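Local coordinates for mandelate racemase/muconate lactonizing enzyme, C-terminal domain protein (Paracoccus denitrificans, PDB 4DWD) that binds magnesium and probably acts as a hydro-lyase of the enolase superfamily, within its mandelate racemase/muconate lactonizing enzyme branch, at residues B[259-264]-B[291-296]; B[327-332]-B[340-345]; B[69-74]-B[104-109]. All coordinates share one frame; numbering follows the deposited sequence.

Contact 1: B[259-264]-B[291-296]; sequences DLILSG and HGVEFV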
# COMPACT_ATOMS: atom_id res chain seq x y z
N ASP B 259 5.02 6.18 15.10
CA ASP B 259 5.06 6.70 13.73
C ASP B 259 6.45 6.58 13.12
O ASP B 259 6.58 6.28 11.93
CB ASP B 259 4.59 8.16 13.69
CG ASP B 259 3.08 8.30 13.89
OD1 ASP B 259 2.35 7.35 13.55
OD2 ASP B 259 2.63 9.35 14.39
N LEU B 260 7.49 6.79 13.93
CA LEU B 260 8.85 6.66 13.44
C LEU B 260 9.14 5.22 13.04
O LEU B 260 9.75 4.96 12.01
CB LEU B 260 9.82 7.17 14.52
CG LEU B 260 11.30 7.19 14.16
CD1 LEU B 260 11.59 8.19 13.05
CD2 LEU B 260 12.10 7.53 15.40
N ILE B 261 8.68 4.28 13.85
CA ILE B 261 8.84 2.86 13.54
C ILE B 261 8.07 2.52 12.26
O ILE B 261 8.60 1.85 11.36
CB ILE B 261 8.38 2.01 14.73
CG1 ILE B 261 9.37 2.18 15.89
CG2 ILE B 261 8.23 0.55 14.33
CD1 ILE B 261 8.89 1.54 17.18
N LEU B 262 6.82 2.98 12.15
CA LEU B 262 6.04 2.64 10.96
C LEU B 262 6.65 3.23 9.68
O LEU B 262 6.49 2.65 8.60
CB LEU B 262 4.56 3.02 11.14
CG LEU B 262 3.73 2.25 12.18
CD1 LEU B 262 2.26 2.68 12.06
CD2 LEU B 262 3.87 0.74 12.14
N SER B 263 7.37 4.34 9.81
CA SER B 263 8.01 4.94 8.65
C SER B 263 9.13 4.09 8.08
O SER B 263 9.51 4.26 6.92
CB SER B 263 8.56 6.34 8.99
OG SER B 263 9.82 6.27 9.63
N GLY B 264 9.67 3.18 8.90
CA GLY B 264 10.73 2.29 8.41
C GLY B 264 11.99 2.24 9.25
O GLY B 264 12.88 1.46 8.96
N HIS B 291 7.58 -4.42 17.88
CA HIS B 291 7.82 -4.18 16.44
C HIS B 291 9.13 -4.71 15.90
O HIS B 291 9.41 -4.58 14.70
CB HIS B 291 7.71 -2.69 16.13
CG HIS B 291 6.29 -2.17 16.11
ND1 HIS B 291 5.52 -2.21 15.00
CD2 HIS B 291 5.52 -1.59 17.12
CE1 HIS B 291 4.31 -1.67 15.29
NE2 HIS B 291 4.31 -1.31 16.58
N GLY B 292 9.95 -5.32 16.76
CA GLY B 292 11.22 -5.89 16.31
C GLY B 292 12.25 -4.84 15.93
O GLY B 292 12.98 -5.01 14.96
N VAL B 293 12.30 -3.75 16.67
CA VAL B 293 13.28 -2.71 16.41
C VAL B 293 14.25 -2.62 17.58
O VAL B 293 13.88 -2.89 18.74
CB VAL B 293 12.64 -1.33 16.09
CG1 VAL B 293 11.54 -1.43 15.03
CG2 VAL B 293 12.12 -0.65 17.31
N GLU B 294 15.48 -2.24 17.27
CA GLU B 294 16.51 -2.03 18.29
C GLU B 294 16.19 -0.82 19.16
O GLU B 294 15.63 0.16 18.70
CB GLU B 294 17.88 -1.83 17.65
CG GLU B 294 18.49 -3.06 16.99
CD GLU B 294 19.82 -2.72 16.35
OE1 GLU B 294 20.84 -2.64 17.08
OE2 GLU B 294 19.86 -2.51 15.12
N PHE B 295 16.57 -0.91 20.43
CA PHE B 295 16.32 0.15 21.42
C PHE B 295 17.65 0.63 22.00
O PHE B 295 18.30 -0.10 22.76
CB PHE B 295 15.38 -0.38 22.50
CG PHE B 295 14.89 0.68 23.44
CD1 PHE B 295 13.91 1.59 23.02
CD2 PHE B 295 15.38 0.75 24.74
CE1 PHE B 295 13.45 2.56 23.89
CE2 PHE B 295 14.90 1.71 25.62
CZ PHE B 295 13.94 2.62 25.19
N VAL B 296 18.09 1.81 21.59
CA VAL B 296 19.44 2.30 21.88
C VAL B 296 19.32 3.78 22.30
O VAL B 296 19.50 4.68 21.49
CB VAL B 296 20.40 2.15 20.67
CG1 VAL B 296 21.82 2.58 21.03
CG2 VAL B 296 20.39 0.71 20.14
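Ile261 reaches from the last turn of helix 254-263 to His291 and Val293, its CB already directed at the other segment. At CB the chain forks: the CG2 methyl lies opposite the backbone N, while CG1 sits beside it (chi1 -70°). Ile261 CG2 takes the His291 side: it is 3.7 Å from His291 CB and 3.8 Å from His291 CG, and it approaches the ring obliquely. Ile261 CG2 is also 3.9 Å from Val293 CG1, so it is wedged between two residues. Across the two segments the other branch meets Val293, with Ile261 CG1 4.2 Å from Val293 CG2. The extended second torsion of Ile261 (chi2 171°) carries Ile261 CD1 on to Val293 CG2 at 3.9 Å. Leu262 adds a smaller touch at the margin, with its CD2 methyl 4.0 Å from His291 CE1. Between the two segments the touching is van der Waals contact of methyls with Val293 and the imidazole; the polar end of that ring is used elsewhere, His291 NE2 being hydrogen-bonded to His291 NE2 of the third subunit, where Leu262 also packs on its counterpart.

The helix end is closed by a Schellman motif, with Gly264 at positive phi and Gly264 N bonded to Ile261 O at 3.0 Å. Ile261 also touches Val268 of strand 267-268, which runs parallel to strand 294-295. Helix 277-291 links those strands in a beta-alpha-beta unit, and the contact sets the end of the preceding helix 254-263 against the turn where helix 277-291 passes into strand 294-295, as in the TIM-type barrel of the enolase superfamily.

Contact 2: B[327-332]-B[340-345]; sequences DRWDRG and AEPVDG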
# COMPACT_ATOMS: atom_id res chain seq x y z
N ASP B 327 30.40 13.73 25.29
CA ASP B 327 31.51 14.65 25.56
C ASP B 327 31.45 15.29 26.94
O ASP B 327 30.39 15.53 27.49
CB ASP B 327 31.55 15.75 24.51
CG ASP B 327 31.33 15.23 23.10
OD1 ASP B 327 30.17 14.89 22.78
OD2 ASP B 327 32.31 15.17 22.33
N ARG B 328 32.64 15.55 27.48
CA ARG B 328 32.78 16.33 28.71
C ARG B 328 32.01 15.74 29.89
O ARG B 328 31.44 16.47 30.71
CB ARG B 328 32.39 17.81 28.48
CG ARG B 328 33.21 18.52 27.41
CD ARG B 328 34.69 18.56 27.75
NE ARG B 328 34.92 18.93 29.15
CZ ARG B 328 35.04 20.18 29.60
NH1 ARG B 328 34.96 21.21 28.77
NH2 ARG B 328 35.25 20.39 30.90
N TRP B 329 32.04 14.42 29.98
CA TRP B 329 31.43 13.73 31.11
C TRP B 329 32.08 14.07 32.43
O TRP B 329 31.49 13.85 33.48
CB TRP B 329 31.37 12.23 30.87
CG TRP B 329 32.66 11.56 30.41
CD1 TRP B 329 33.10 11.35 29.10
CD2 TRP B 329 33.68 10.94 31.27
NE1 TRP B 329 34.31 10.68 29.10
CE2 TRP B 329 34.71 10.41 30.36
CE3 TRP B 329 33.84 10.79 32.64
CZ2 TRP B 329 35.83 9.75 30.83
CZ3 TRP B 329 34.99 10.13 33.11
CH2 TRP B 329 35.96 9.63 32.22
N ASP B 330 33.30 14.63 32.38
CA ASP B 330 33.99 15.13 33.57
C ASP B 330 33.15 16.16 34.33
O ASP B 330 33.33 16.32 35.55
CB ASP B 330 35.36 15.73 33.21
CG ASP B 330 35.24 16.96 32.31
OD1 ASP B 330 35.65 18.06 32.72
OD2 ASP B 330 34.74 16.85 31.18
N ARG B 331 32.25 16.85 33.63
CA ARG B 331 31.44 17.90 34.26
C ARG B 331 30.44 17.35 35.28
O ARG B 331 29.80 18.12 35.99
CB ARG B 331 30.72 18.77 33.21
CG ARG B 331 29.47 18.13 32.62
CD ARG B 331 28.90 18.95 31.46
NE ARG B 331 27.67 18.38 30.90
CZ ARG B 331 27.62 17.33 30.10
NH1 ARG B 331 28.72 16.68 29.77
NH2 ARG B 331 26.44 16.90 29.63
N GLY B 332 30.32 16.02 35.36
CA GLY B 332 29.53 15.39 36.41
C GLY B 332 30.01 15.78 37.81
O GLY B 332 29.22 15.87 38.74
N ALA B 340 28.94 9.32 35.87
CA ALA B 340 29.40 8.35 34.88
C ALA B 340 30.91 8.35 34.72
O ALA B 340 31.53 9.39 34.49
CB ALA B 340 28.74 8.64 33.54
N GLU B 341 31.51 7.17 34.83
CA GLU B 341 32.96 7.01 34.71
C GLU B 341 33.22 5.54 34.41
O GLU B 341 33.08 4.69 35.29
CB GLU B 341 33.66 7.45 35.99
CG GLU B 341 35.18 7.35 36.00
CD GLU B 341 35.78 7.99 37.24
OE1 GLU B 341 35.07 8.77 37.92
OE2 GLU B 341 36.96 7.72 37.54
N PRO B 342 33.59 5.23 33.15
CA PRO B 342 33.73 3.82 32.80
C PRO B 342 34.95 3.17 33.47
O PRO B 342 35.94 3.85 33.73
CB PRO B 342 33.92 3.86 31.28
CG PRO B 342 34.51 5.20 31.00
CD PRO B 342 33.96 6.13 32.04
N VAL B 343 34.84 1.88 33.77
CA VAL B 343 35.94 1.07 34.29
C VAL B 343 36.05 -0.14 33.38
O VAL B 343 35.07 -0.87 33.20
CB VAL B 343 35.66 0.63 35.75
CG1 VAL B 343 36.72 -0.34 36.24
CG2 VAL B 343 35.57 1.84 36.67
N ASP B 344 37.22 -0.35 32.79
CA ASP B 344 37.43 -1.45 31.84
C ASP B 344 36.37 -1.45 30.74
O ASP B 344 35.89 -2.51 30.32
CB ASP B 344 37.47 -2.81 32.56
CG ASP B 344 38.61 -2.92 33.56
OD1 ASP B 344 39.62 -2.20 33.42
OD2 ASP B 344 38.50 -3.75 34.49
N GLY B 345 36.00 -0.24 30.31
CA GLY B 345 35.04 -0.04 29.22
C GLY B 345 33.58 -0.25 29.56
O GLY B 345 32.74 -0.31 28.66
O HOH W 1 31.63 11.96 35.30
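Trp329 meets Ala340, Glu341 and Pro342 through the benzo part of its indole. Pro342 CD lies over one face, 4.2 Å from the centroid of the six-membered ring of Trp329 and 18° off its normal, a CH-pi contact displaced toward the rim near CH2. Ala340 O comes to 3.3 Å from Trp329 CE3 on an oblique path, and Glu341 CG lies 4.0 Å from Trp329 CZ3. A water bridges the two backbones at the edge of the indole, in its plane, donating to Trp329 O at 2.6 Å and to Ala340 O at 2.7 Å.

Further out, the indole's position rests on the short 3-10 turn 329-331, in which Gly332 N also bonds to Trp329 O. Arg328 O is gripped twice, by Arg331 N and by Arg331 NH1 (2.9 Å), which arrive from opposite faces of its carbonyl plane. Arg328 in turn holds Asp330 side-on: Arg328 NE reaches Asp330 OD2 at 2.9 Å and Arg328 NH2 reaches Asp330 OD1 at 3.0 Å, each through a syn lone pair, so guanidinium and carboxylate lie nearly coplanar.

On the pyrrole side of the indole, NE1 is hydrogen-bonded to Glu154 OE2, in helix 140-154, and Asp327 forms a salt bridge with Arg162 of strand 158-162. Both segments belong to the long loop from strand 323-325 to strand 346-348, two strands that each pair with strand 125-132, the first parallel and the second antiparallel.

Contact 3: B[69-74]-B[104-109]; sequences LDHAVL and DLKGKL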
# COMPACT_ATOMS: atom_id res chain seq x y z
N LEU B 69 3.94 7.07 45.37
CA LEU B 69 3.70 5.85 44.60
C LEU B 69 2.74 6.03 43.42
O LEU B 69 2.74 5.20 42.51
CB LEU B 69 3.23 4.71 45.50
CG LEU B 69 4.27 4.15 46.48
CD1 LEU B 69 3.66 3.08 47.35
CD2 LEU B 69 5.49 3.59 45.76
N ASP B 70 1.97 7.12 43.43
CA ASP B 70 0.97 7.37 42.38
C ASP B 70 1.58 8.06 41.16
O ASP B 70 0.87 8.71 40.41
CB ASP B 70 -0.19 8.22 42.93
CG ASP B 70 -1.10 7.45 43.87
OD1 ASP B 70 -0.98 6.21 43.93
OD2 ASP B 70 -1.95 8.10 44.54
N HIS B 71 2.88 7.89 40.95
CA HIS B 71 3.60 8.65 39.91
C HIS B 71 2.98 8.60 38.53
O HIS B 71 2.93 9.62 37.84
CB HIS B 71 5.08 8.23 39.84
CG HIS B 71 5.29 6.82 39.35
ND1 HIS B 71 5.43 6.52 38.04
CD2 HIS B 71 5.36 5.61 40.04
CE1 HIS B 71 5.58 5.19 37.90
NE2 HIS B 71 5.54 4.64 39.13
N ALA B 72 2.51 7.43 38.10
CA ALA B 72 2.01 7.29 36.73
C ALA B 72 0.70 8.03 36.54
O ALA B 72 0.54 8.77 35.57
CB ALA B 72 1.88 5.82 36.35
N VAL B 73 -0.23 7.84 37.46
CA VAL B 73 -1.50 8.56 37.40
C VAL B 73 -1.25 10.07 37.52
O VAL B 73 -1.81 10.87 36.77
CB VAL B 73 -2.49 8.08 38.47
CG1 VAL B 73 -3.77 8.92 38.45
CG2 VAL B 73 -2.82 6.62 38.25
N LEU B 74 -0.39 10.47 38.46
CA LEU B 74 -0.12 11.90 38.63
C LEU B 74 0.47 12.53 37.38
O LEU B 74 0.02 13.59 36.94
CB LEU B 74 0.82 12.15 39.81
CG LEU B 74 0.28 11.82 41.19
CD1 LEU B 74 1.40 11.75 42.21
CD2 LEU B 74 -0.77 12.85 41.60
N ASP B 104 13.25 7.68 42.03
CA ASP B 104 14.34 7.72 43.02
C ASP B 104 13.73 7.66 44.44
O ASP B 104 14.15 6.84 45.28
CB ASP B 104 15.17 8.99 42.80
CG ASP B 104 16.50 8.98 43.55
OD1 ASP B 104 17.05 7.89 43.86
OD2 ASP B 104 17.01 10.09 43.80
N LEU B 105 12.71 8.48 44.69
CA LEU B 105 12.01 8.45 45.98
C LEU B 105 11.38 7.09 46.27
O LEU B 105 11.47 6.58 47.39
CB LEU B 105 10.94 9.54 46.08
CG LEU B 105 11.37 10.93 46.53
CD1 LEU B 105 10.22 11.90 46.37
CD2 LEU B 105 11.90 10.90 47.96
N LYS B 106 10.74 6.51 45.25
CA LYS B 106 10.12 5.20 45.39
C LYS B 106 11.14 4.12 45.78
O LYS B 106 10.88 3.30 46.67
CB LYS B 106 9.40 4.84 44.08
CG LYS B 106 8.83 3.44 44.06
CD LYS B 106 8.10 3.18 42.76
CE LYS B 106 7.73 1.71 42.66
NZ LYS B 106 6.96 1.45 41.41
N GLY B 107 12.30 4.10 45.13
CA GLY B 107 13.34 3.13 45.46
C GLY B 107 13.81 3.30 46.90
O GLY B 107 14.00 2.33 47.61
N LYS B 108 14.01 4.55 47.31
CA LYS B 108 14.37 4.83 48.71
C LYS B 108 13.27 4.38 49.68
O LYS B 108 13.55 3.74 50.69
CB LYS B 108 14.75 6.30 48.89
CG LYS B 108 16.00 6.69 48.11
CD LYS B 108 16.33 8.16 48.30
CE LYS B 108 17.51 8.54 47.42
NZ LYS B 108 18.05 9.88 47.79
N LEU B 109 12.01 4.71 49.37
CA LEU B 109 10.88 4.27 50.21
C LEU B 109 10.86 2.75 50.37
O LEU B 109 10.69 2.24 51.48
CB LEU B 109 9.53 4.74 49.63
CG LEU B 109 8.24 4.16 50.26
CD1 LEU B 109 8.09 4.57 51.73
CD2 LEU B 109 7.00 4.53 49.46
O HOH W 2 4.66 3.02 42.04
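Two torsions bring His71 and Lys106 together. Lys106 leaves helix 90-110 with CG opposite its own backbone N (chi1 175°) and stays extended to the tip, so that its methylenes and its ammonium group meet different partners. His71 has CG lodged between N and the carbonyl carbon (chi1 68°), which turns the imidazole edge to the lysine tip; His71 NE2 is 4.2 Å from Lys106 NZ, and the ammonium lies near the ring plane. That is too long for a direct bond, and the nearby positive charge would be expected to disfavour protonation of the imidazole. Leu69 sends CD2 against the lysine shaft at about a right angle, 3.8 Å from Lys106 CG and 4.0 Å from Lys106 CD. One helical turn on, Leu109 CD2 closes the apolar side at 4.1 Å from Leu69 CG.

A water joins the segments in polar fashion, accepting from Lys106 NZ at 2.9 Å and placed to donate to Leu69 O at 2.9 Å. The same ammonium also donates to Leu117 O of the third subunit. Asp70, at the N-cap of helix 71-81, makes no capping bond with its side chain; its OD1 forms a salt bridge with Lys116 NZ of the third subunit.

The side chain of Leu69 is about 5 Å from that of Glu67, a residue seen to bind calcium in this protein, although no such ion is bound to this chain. The arrangement fastens the start of one helix to the flank of another in the N-terminal capping domain characteristic of the enolase superfamily, at a subunit interface.

The three contacts follow one another along the chain without overlap: contact 3 closes first, then contact 1, then contact 2. Their centres form a nearly equilateral triangle, about 29 Å from contact 1 to each of the others and about 28 Å between contacts 2 and 3. Nearest atoms stay about 14 to 15 Å apart, so none touches another. Contacts 1 and 2 share the C-terminal barrel domain and lie on opposite sides of the chain's centre, one at the end of an outer helix and the turn into strand 294-295, the other in a loop between strands. Contact 3 belongs to the N-terminal domain. Contacts 1 and 3 both reach the third subunit, so both domains have packing sites next to that interface.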